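Local coordinates for protein versicolorin reductase (Brucella melitensis, PDB 4NIM) that probably catalyses NAD(P)-dependent oxidation or reduction of a substrate not yet identified, as a member of the short-chain dehydrogenase/reductase family, at residues Arg190-Asn195 with Thr253-Asn258; Leu194-Met199 with Ala235-Ala240; Arg48-Gly53 with Phe69-Leu74. All coordinates share one frame; numbering follows the deposited sequence.

Contact 1: Arg190-Asn195 with Thr253-Asn258; sequences RVNSLN and TGAIVN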
loop_
_atom_site.group_PDB
_atom_site.type_symbol
_atom_site.label_atom_id
_atom_site.label_comp_id
_atom_site.label_asym_id
_atom_site.label_seq_id
_atom_site.Cartn_x
_atom_site.Cartn_y
_atom_site.Cartn_z
ATOM N N ARG A 190 -12.625 4.545 5.431
ATOM C CA ARG A 190 -12.661 4.410 3.975
ATOM C C ARG A 190 -11.475 3.574 3.562
ATOM O O ARG A 190 -10.410 3.723 4.157
ATOM C CB ARG A 190 -12.612 5.762 3.291
ATOM C CG ARG A 190 -13.794 6.599 3.696
ATOM C CD ARG A 190 -13.825 7.916 2.959
ATOM N NE ARG A 190 -12.598 8.679 3.117
ATOM C CZ ARG A 190 -11.687 8.900 2.160
ATOM N NH1 ARG A 190 -11.827 8.421 0.921
ATOM N NH2 ARG A 190 -10.653 9.699 2.426
ATOM N N VAL A 191 -11.712 2.620 2.674
ATOM C CA VAL A 191 -10.667 1.710 2.171
ATOM C C VAL A 191 -10.740 1.629 0.645
ATOM O O VAL A 191 -11.721 1.133 0.084
ATOM C CB VAL A 191 -10.814 0.301 2.751
ATOM C CG1 VAL A 191 -9.568 -0.534 2.440
ATOM C CG2 VAL A 191 -11.074 0.358 4.271
ATOM N N ASN A 192 -9.689 2.067 -0.008
ATOM C CA ASN A 192 -9.652 2.158 -1.449
ATOM C C ASN A 192 -8.370 1.572 -1.970
ATOM O O ASN A 192 -7.360 1.449 -1.230
ATOM C CB ASN A 192 -9.775 3.601 -1.895
ATOM C CG ASN A 192 -11.131 4.179 -1.607
ATOM O OD1 ASN A 192 -12.129 3.827 -2.231
ATOM N ND2 ASN A 192 -11.159 5.113 -0.681
ATOM N N SER A 193 -8.413 1.186 -3.241
ATOM C CA SER A 193 -7.252 0.602 -3.880
ATOM C C SER A 193 -6.770 1.391 -5.077
ATOM O O SER A 193 -7.567 1.890 -5.849
ATOM C CB SER A 193 -7.617 -0.842 -4.358
ATOM O OG SER A 193 -6.476 -1.417 -4.967
ATOM N N LEU A 194 -5.458 1.469 -5.223
ATOM C CA LEU A 194 -4.856 2.074 -6.381
ATOM C C LEU A 194 -4.083 0.982 -7.096
ATOM O O LEU A 194 -3.150 0.401 -6.523
ATOM C CB LEU A 194 -3.938 3.246 -5.985
ATOM C CG LEU A 194 -3.428 4.037 -7.189
ATOM C CD1 LEU A 194 -4.548 4.852 -7.820
ATOM C CD2 LEU A 194 -2.278 4.955 -6.753
ATOM N N ASN A 195 -4.484 0.679 -8.332
ATOM C CA ASN A 195 -3.967 -0.505 -9.006
ATOM C C ASN A 195 -2.971 -0.051 -10.058
ATOM O O ASN A 195 -3.353 0.372 -11.151
ATOM C CB ASN A 195 -5.062 -1.374 -9.622
ATOM C CG ASN A 195 -5.891 -2.089 -8.575
ATOM O OD1 ASN A 195 -6.430 -1.447 -7.668
ATOM N ND2 ASN A 195 -6.039 -3.406 -8.726
ATOM N N THR A 253 -15.103 4.943 -0.983
ATOM C CA THR A 253 -14.610 3.765 -0.317
ATOM C C THR A 253 -14.974 2.518 -1.131
ATOM O O THR A 253 -16.001 2.483 -1.819
ATOM C CB THR A 253 -15.215 3.678 1.089
ATOM O OG1 THR A 253 -14.648 2.608 1.837
ATOM C CG2 THR A 253 -16.733 3.536 1.049
ATOM N N GLY A 254 -14.072 1.553 -1.133
ATOM C CA GLY A 254 -14.303 0.333 -1.904
ATOM C C GLY A 254 -13.942 0.477 -3.378
ATOM O O GLY A 254 -14.179 -0.416 -4.166
ATOM N N ALA A 255 -13.296 1.576 -3.725
ATOM C CA ALA A 255 -12.967 1.814 -5.131
ATOM C C ALA A 255 -11.730 1.059 -5.488
ATOM O O ALA A 255 -10.841 0.895 -4.651
ATOM C CB ALA A 255 -12.804 3.296 -5.390
ATOM N N ILE A 256 -11.707 0.559 -6.725
ATOM C CA ILE A 256 -10.544 -0.090 -7.339
ATOM C C ILE A 256 -10.158 0.842 -8.476
ATOM O O ILE A 256 -10.873 0.942 -9.463
ATOM C CB ILE A 256 -10.913 -1.503 -7.900
ATOM C CG1 ILE A 256 -11.406 -2.459 -6.804
ATOM C CG2 ILE A 256 -9.729 -2.097 -8.679
ATOM C CD1 ILE A 256 -10.525 -2.601 -5.601
ATOM N N VAL A 257 -9.117 1.660 -8.270
ATOM C CA VAL A 257 -8.763 2.721 -9.182
ATOM C C VAL A 257 -7.522 2.300 -9.986
ATOM O O VAL A 257 -6.386 2.230 -9.462
ATOM C CB VAL A 257 -8.467 3.998 -8.385
ATOM C CG1 VAL A 257 -8.156 5.163 -9.299
ATOM C CG2 VAL A 257 -9.638 4.303 -7.423
ATOM N N ASN A 258 -7.724 2.044 -11.248
ATOM C CA ASN A 258 -6.625 1.639 -12.139
ATOM C C ASN A 258 -5.758 2.829 -12.459
ATOM O O ASN A 258 -6.254 3.873 -12.862
ATOM C CB ASN A 258 -7.153 1.049 -13.410
ATOM C CG ASN A 258 -7.927 -0.220 -13.180
ATOM O OD1 ASN A 258 -9.175 -0.221 -13.136
ATOM N ND2 ASN A 258 -7.229 -1.263 -12.907
#
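Ser-193, Leu-194 and Asn-195 pair in parallel register with Ile-256, Val-257 and Asn-258, the two short strands running 21° apart. Ser-193 N donates to Ala-255 O at 2.8 Å, Val-257 N to Ser-193 O, and Asn-195 N to Val-257 O at 2.7 Å. Ahead of this ladder the pairing goes on through one backbone bond and two side chains. Thr-253 OG1, anti to its own N (chi1 -174°), accepts a nearly straight bond from Val-191 N at 3.1 Å. Gly-254 N donates to Val-191 O, and Asn-192 turns its amide so that OD1 takes Ala-255 N at 2.9 Å, the donor 16° off the carbonyl plane; its ND2 goes to Met-252 O. This joins the last two strands of the parallel Rossmann-type sheet of the SDR fold, with strand 256-259 at its edge. On the face covered by helix 164-183, Ile-256 CD1 lies 3.6 Å from Ser-193 CB, while Ile-256 CG2 approaches Asn-195 OD1 at 3.5 Å. That same OD1 accepts a hydrogen bond from Ser-193 OG, and Asn-195 ND2 donates to Asp-174 OD2 and Ser-153 O, fixing the buried amide at both ends. On the other face, where Leu-194 also touches helix 234-245, Leu-194 CD1 meets Val-257 CG1 at 3.9 Å, the two side chains crossing at a slant.

Contact 2: Leu194-Met199 with Ala235-Ala240; sequences LNIGWM and AKVARA
Val-237 points from the helix toward strand 190-196, and three side chains of 194-199 gather round its two methyls. Its CG1, anti to the backbone N (chi1 -179°), touches two of them: Leu-194 CD2 lies 3.7 Å from Val-237 CG1, and Ile-196 CG2 is 3.9 Å from the same methyl. The approaches differ. Leu-194 meets Val-237 on a slant, whereas Ile-196 runs at about a right angle to it and offers its short branch. The other methyl, Val-237 CG2, has the sulfur of Met-199 alongside it, with Met-199 SD 4.2 Å away in a looser contact just beyond the strand. No hydrogen bond crosses between 194-199 and 235-240, and the touching groups are methyls and this one sulfur.

One turn further along the helix, Ala-240 presents its CB to the fork of Leu-194, 3.8 Å from Leu-194 CD2 and 4.1 Å from Leu-194 CD1. The helix lies along one face of the parallel sheet of the Rossmann-type SDR fold, its axis 10.4 Å from that of the strand and nearly antiparallel to it, at 159°. Leu-194 and Ile-196, two residues apart, both point to that face. Leu-27 of helix 26-37 touches both Met-199 and Val-237, and Phe-259 of the edge strand also touches Leu-194 and Val-237.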
loop_
_atom_site.group_PDB
_atom_site.type_symbol
_atom_site.label_atom_id
_atom_site.label_comp_id
_atom_site.label_asym_id
_atom_site.label_seq_id
_atom_site.Cartn_x
_atom_site.Cartn_y
_atom_site.Cartn_z
ATOM N N LEU A 194 -5.458 1.469 -5.223
ATOM C CA LEU A 194 -4.856 2.074 -6.381
ATOM C C LEU A 194 -4.083 0.982 -7.096
ATOM O O LEU A 194 -3.150 0.401 -6.523
ATOM C CB LEU A 194 -3.938 3.246 -5.985
ATOM C CG LEU A 194 -3.428 4.037 -7.189
ATOM C CD1 LEU A 194 -4.548 4.852 -7.820
ATOM C CD2 LEU A 194 -2.278 4.955 -6.753
ATOM N N ASN A 195 -4.484 0.679 -8.332
ATOM C CA ASN A 195 -3.967 -0.505 -9.006
ATOM C C ASN A 195 -2.971 -0.051 -10.058
ATOM O O ASN A 195 -3.353 0.372 -11.151
ATOM C CB ASN A 195 -5.062 -1.374 -9.622
ATOM C CG ASN A 195 -5.891 -2.089 -8.575
ATOM O OD1 ASN A 195 -6.430 -1.447 -7.668
ATOM N ND2 ASN A 195 -6.039 -3.406 -8.726
ATOM N N ILE A 196 -1.702 -0.188 -9.729
ATOM C CA ILE A 196 -0.649 0.458 -10.502
ATOM C C ILE A 196 0.034 -0.449 -11.487
ATOM O O ILE A 196 0.048 -1.696 -11.374
ATOM C CB ILE A 196 0.418 1.140 -9.591
ATOM C CG1 ILE A 196 1.152 0.127 -8.702
ATOM C CG2 ILE A 196 -0.208 2.231 -8.760
ATOM C CD1 ILE A 196 2.378 0.722 -8.031
ATOM N N GLY A 197 0.532 0.195 -12.536
ATOM C CA GLY A 197 1.442 -0.424 -13.491
ATOM C C GLY A 197 2.834 -0.598 -12.906
ATOM O O GLY A 197 3.026 -0.505 -11.700
ATOM N N TRP A 198 3.800 -0.830 -13.770
ATOM C CA TRP A 198 5.162 -1.100 -13.312
ATOM C C TRP A 198 5.877 0.222 -12.967
ATOM O O TRP A 198 5.750 1.227 -13.676
ATOM C CB TRP A 198 5.934 -1.844 -14.377
ATOM C CG TRP A 198 5.417 -3.206 -14.648
ATOM C CD1 TRP A 198 5.044 -3.706 -15.849
ATOM C CD2 TRP A 198 5.224 -4.258 -13.688
ATOM N NE1 TRP A 198 4.631 -5.027 -15.718
ATOM C CE2 TRP A 198 4.720 -5.385 -14.396
ATOM C CE3 TRP A 198 5.417 -4.362 -12.304
ATOM C CZ2 TRP A 198 4.410 -6.591 -13.764
ATOM C CZ3 TRP A 198 5.092 -5.574 -11.670
ATOM C CH2 TRP A 198 4.591 -6.662 -12.400
ATOM N N MET A 199 6.625 0.206 -11.881
ATOM C CA MET A 199 7.296 1.434 -11.469
ATOM C C MET A 199 8.770 1.546 -11.730
ATOM O O MET A 199 9.495 0.554 -11.729
ATOM C CB MET A 199 7.042 1.674 -10.020
ATOM C CG MET A 199 5.578 2.070 -9.855
ATOM S SD MET A 199 5.492 2.968 -8.333
ATOM C CE MET A 199 5.986 1.587 -7.305
ATOM N N ALA A 235 6.526 9.710 -7.622
ATOM C CA ALA A 235 6.079 11.007 -7.102
ATOM C C ALA A 235 4.659 11.293 -7.625
ATOM O O ALA A 235 3.819 11.807 -6.897
ATOM C CB ALA A 235 7.038 12.132 -7.467
ATOM N N LYS A 236 4.355 10.880 -8.853
ATOM C CA LYS A 236 2.987 11.090 -9.379
ATOM C C LYS A 236 2.012 10.082 -8.815
ATOM O O LYS A 236 0.872 10.442 -8.480
ATOM C CB LYS A 236 2.956 11.105 -10.908
ATOM C CG LYS A 236 3.939 12.097 -11.547
ATOM C CD LYS A 236 3.864 13.507 -10.955
ATOM C CE LYS A 236 4.863 14.478 -11.577
ATOM N NZ LYS A 236 4.673 14.524 -13.044
ATOM N N VAL A 237 2.450 8.830 -8.667
ATOM C CA VAL A 237 1.629 7.832 -7.997
ATOM C C VAL A 237 1.275 8.294 -6.569
ATOM O O VAL A 237 0.122 8.201 -6.148
ATOM C CB VAL A 237 2.287 6.434 -7.938
ATOM C CG1 VAL A 237 1.365 5.456 -7.243
ATOM C CG2 VAL A 237 2.639 5.910 -9.336
ATOM N N ALA A 238 2.251 8.857 -5.863
ATOM C CA ALA A 238 1.995 9.373 -4.516
ATOM C C ALA A 238 0.852 10.382 -4.465
ATOM O O ALA A 238 0.110 10.418 -3.503
ATOM C CB ALA A 238 3.256 9.949 -3.906
ATOM N N ARG A 239 0.707 11.176 -5.510
ATOM C CA ARG A 239 -0.361 12.165 -5.594
ATOM C C ARG A 239 -1.735 11.525 -5.602
ATOM O O ARG A 239 -2.643 12.016 -4.954
ATOM C CB ARG A 239 -0.152 13.110 -6.782
ATOM C CG ARG A 239 1.007 14.082 -6.500
ATOM C CD ARG A 239 1.248 15.113 -7.604
ATOM N NE ARG A 239 0.870 14.543 -8.884
ATOM C CZ ARG A 239 1.000 15.143 -10.070
ATOM N NH1 ARG A 239 1.573 16.352 -10.169
ATOM N NH2 ARG A 239 0.578 14.493 -11.150
ATOM N N ALA A 240 -1.872 10.419 -6.307
ATOM C CA ALA A 240 -3.141 9.690 -6.347
ATOM C C ALA A 240 -3.429 9.063 -4.985
ATOM O O ALA A 240 -4.560 9.054 -4.506
ATOM C CB ALA A 240 -3.079 8.631 -7.438
#

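Contact 3: Arg48-Gly53 with Phe69-Leu74; sequences RSAEKG and FVQVDL
With CG anti to the backbone N (chi1 169°), Phe-69 swings its ring from the strand under the first turn of helix 50-63; Gln-71, likewise anti at its first torsion and extended beyond CG, carries its amide to the chain just before that helix. The Phe-69 ring meets Gly-53 face on: Gly-53 CA sits 3.5 Å from the ring centroid, only 14° off the normal, a CH-pi contact that brings the helix backbone itself against the ring. Over the opposite face, toward the rim, lies the backbone N of Gln-71, 3.7 Å above the plane of the Phe-69 ring. Ser-49 O approaches the ring obliquely, 3.4 Å from Phe-69 CZ, and is also bonded by Gly-53 N. The helix start is capped by Ser-49 at the N-cap position, its OG accepting from Lys-52 N at 3.0 Å.

Gln-71 NE2 gives a nearly straight bond of 2.9 Å to Arg-48 O, with the acceptor lying almost in the amide plane. Ala-50 CB packs 3.9 Å from that same NE2. Further along, Arg-48 lays CG against Val-72 O at 3.6 Å, bends at its third torsion and runs beside Asp-73, pointing the same way. Its NH1 forms a long salt bridge of 3.6 Å to Asp-73 OD1, which lies at the guanidinium edge, although the two planes are 68° apart.

These groups tie the beginning of the helix to the end of the following strand within the beta-alpha-beta unit 42-71 of the Rossmann-type fold. Asp-73 OD1 also accepts from Glu-75 N, so the carboxylate is probably held mainly by its own turn and the arginine adds a looser electrostatic attraction, while the firm polar link across the contact is the Gln-71 bond.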
loop_
_atom_site.group_PDB
_atom_site.type_symbol
_atom_site.label_atom_id
_atom_site.label_comp_id
_atom_site.label_asym_id
_atom_site.label_seq_id
_atom_site.Cartn_x
_atom_site.Cartn_y
_atom_site.Cartn_z
ATOM N N ARG A 48 13.273 -3.149 5.804
ATOM C CA ARG A 48 14.305 -4.053 6.241
ATOM C C ARG A 48 15.604 -3.327 6.598
ATOM O O ARG A 48 16.258 -3.690 7.558
ATOM C CB ARG A 48 14.557 -5.094 5.156
ATOM C CG ARG A 48 13.291 -5.867 4.773
ATOM C CD ARG A 48 13.602 -6.968 3.774
ATOM N NE ARG A 48 14.581 -7.880 4.357
ATOM C CZ ARG A 48 14.300 -9.020 4.993
ATOM N NH1 ARG A 48 13.046 -9.458 5.128
ATOM N NH2 ARG A 48 15.303 -9.741 5.486
ATOM N N SER A 49 15.982 -2.319 5.823
ATOM C CA SER A 49 17.273 -1.674 6.024
ATOM C C SER A 49 17.220 -0.634 7.153
ATOM O O SER A 49 16.530 0.355 7.064
ATOM C CB SER A 49 17.749 -1.024 4.727
ATOM O OG SER A 49 18.806 -0.110 4.987
ATOM N N ALA A 50 17.956 -0.874 8.218
ATOM C CA ALA A 50 18.112 0.123 9.265
ATOM C C ALA A 50 18.664 1.463 8.738
ATOM O O ALA A 50 18.172 2.528 9.101
ATOM C CB ALA A 50 18.999 -0.423 10.360
ATOM N N GLU A 51 19.679 1.397 7.879
ATOM C CA GLU A 51 20.375 2.588 7.428
ATOM C C GLU A 51 19.471 3.454 6.555
ATOM O O GLU A 51 19.345 4.663 6.774
ATOM C CB GLU A 51 21.682 2.214 6.701
ATOM N N LYS A 52 18.854 2.853 5.553
ATOM C CA LYS A 52 17.920 3.585 4.705
ATOM C C LYS A 52 16.778 4.138 5.545
ATOM O O LYS A 52 16.337 5.271 5.346
ATOM C CB LYS A 52 17.368 2.680 3.601
ATOM C CG LYS A 52 18.360 2.371 2.488
ATOM C CD LYS A 52 17.842 1.274 1.572
ATOM C CE LYS A 52 18.541 1.302 0.220
ATOM N NZ LYS A 52 18.329 0.012 -0.492
ATOM N N GLY A 53 16.302 3.345 6.505
ATOM C CA GLY A 53 15.207 3.780 7.369
ATOM C C GLY A 53 15.566 5.020 8.160
ATOM O O GLY A 53 14.812 6.002 8.154
ATOM N N PHE A 69 10.835 5.238 12.519
ATOM C CA PHE A 69 11.145 4.112 11.642
ATOM C C PHE A 69 11.080 2.780 12.360
ATOM O O PHE A 69 11.613 2.644 13.466
ATOM C CB PHE A 69 12.514 4.260 11.016
ATOM C CG PHE A 69 12.977 3.015 10.329
ATOM C CD1 PHE A 69 12.394 2.620 9.134
ATOM C CD2 PHE A 69 13.956 2.210 10.896
ATOM C CE1 PHE A 69 12.808 1.478 8.502
ATOM C CE2 PHE A 69 14.369 1.072 10.250
ATOM C CZ PHE A 69 13.789 0.716 9.065
ATOM N N VAL A 70 10.426 1.785 11.742
ATOM C CA VAL A 70 10.309 0.458 12.357
ATOM C C VAL A 70 10.983 -0.566 11.441
ATOM O O VAL A 70 10.649 -0.651 10.275
ATOM C CB VAL A 70 8.826 0.067 12.595
ATOM C CG1 VAL A 70 8.712 -1.093 13.575
ATOM C CG2 VAL A 70 8.052 1.251 13.179
ATOM N N GLN A 71 11.998 -1.270 11.947
ATOM C CA GLN A 71 12.680 -2.256 11.155
ATOM C C GLN A 71 11.811 -3.537 11.176
ATOM O O GLN A 71 11.502 -4.079 12.238
ATOM C CB GLN A 71 14.064 -2.532 11.714
ATOM C CG GLN A 71 14.898 -3.328 10.726
ATOM C CD GLN A 71 16.276 -3.687 11.231
ATOM O OE1 GLN A 71 16.504 -3.818 12.424
ATOM N NE2 GLN A 71 17.208 -3.837 10.312
ATOM N N VAL A 72 11.377 -3.998 10.012
ATOM C CA VAL A 72 10.473 -5.147 9.954
ATOM C C VAL A 72 10.777 -6.155 8.857
ATOM O O VAL A 72 11.436 -5.850 7.869
ATOM C CB VAL A 72 9.011 -4.689 9.723
ATOM C CG1 VAL A 72 8.495 -3.875 10.905
ATOM C CG2 VAL A 72 8.881 -3.919 8.404
ATOM N N ASP A 73 10.236 -7.344 9.034
ATOM C CA ASP A 73 10.055 -8.319 7.967
ATOM C C ASP A 73 8.534 -8.496 7.856
ATOM O O ASP A 73 7.905 -9.041 8.771
ATOM C CB ASP A 73 10.731 -9.630 8.373
ATOM C CG ASP A 73 10.443 -10.771 7.404
ATOM O OD1 ASP A 73 9.852 -10.566 6.319
ATOM O OD2 ASP A 73 10.832 -11.887 7.778
ATOM N N LEU A 74 7.934 -7.972 6.791
ATOM C CA LEU A 74 6.473 -7.999 6.685
ATOM C C LEU A 74 5.895 -9.417 6.557
ATOM O O LEU A 74 4.686 -9.616 6.737
ATOM C CB LEU A 74 5.978 -7.124 5.523
ATOM C CG LEU A 74 6.106 -5.629 5.666
ATOM C CD1 LEU A 74 5.625 -4.960 4.375
ATOM C CD2 LEU A 74 5.329 -5.126 6.879
#

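Overall arrangement
Contacts 1 and 2 share Leu-194 and Asn-195 on strand 190-196, and their centres lie 12 Å apart. Contact 1 holds that strand to its edge neighbour 256-259, whereas contact 2 covers the same strand with helix 234-245, which directly precedes 256-259 among the elements of the chain. Leu-194 takes part in both. Contact 3 belongs to the other end of the seven-stranded sheet, where 66-71 is the outermost strand; its centre is 27 Å from that of contact 1, across the centre of the chain, and 22 Å from that of contact 2. A bound 1,2-ethanediol, probably from crystallisation, lies about 4 Å from the Ile-256 side chain in contact 1.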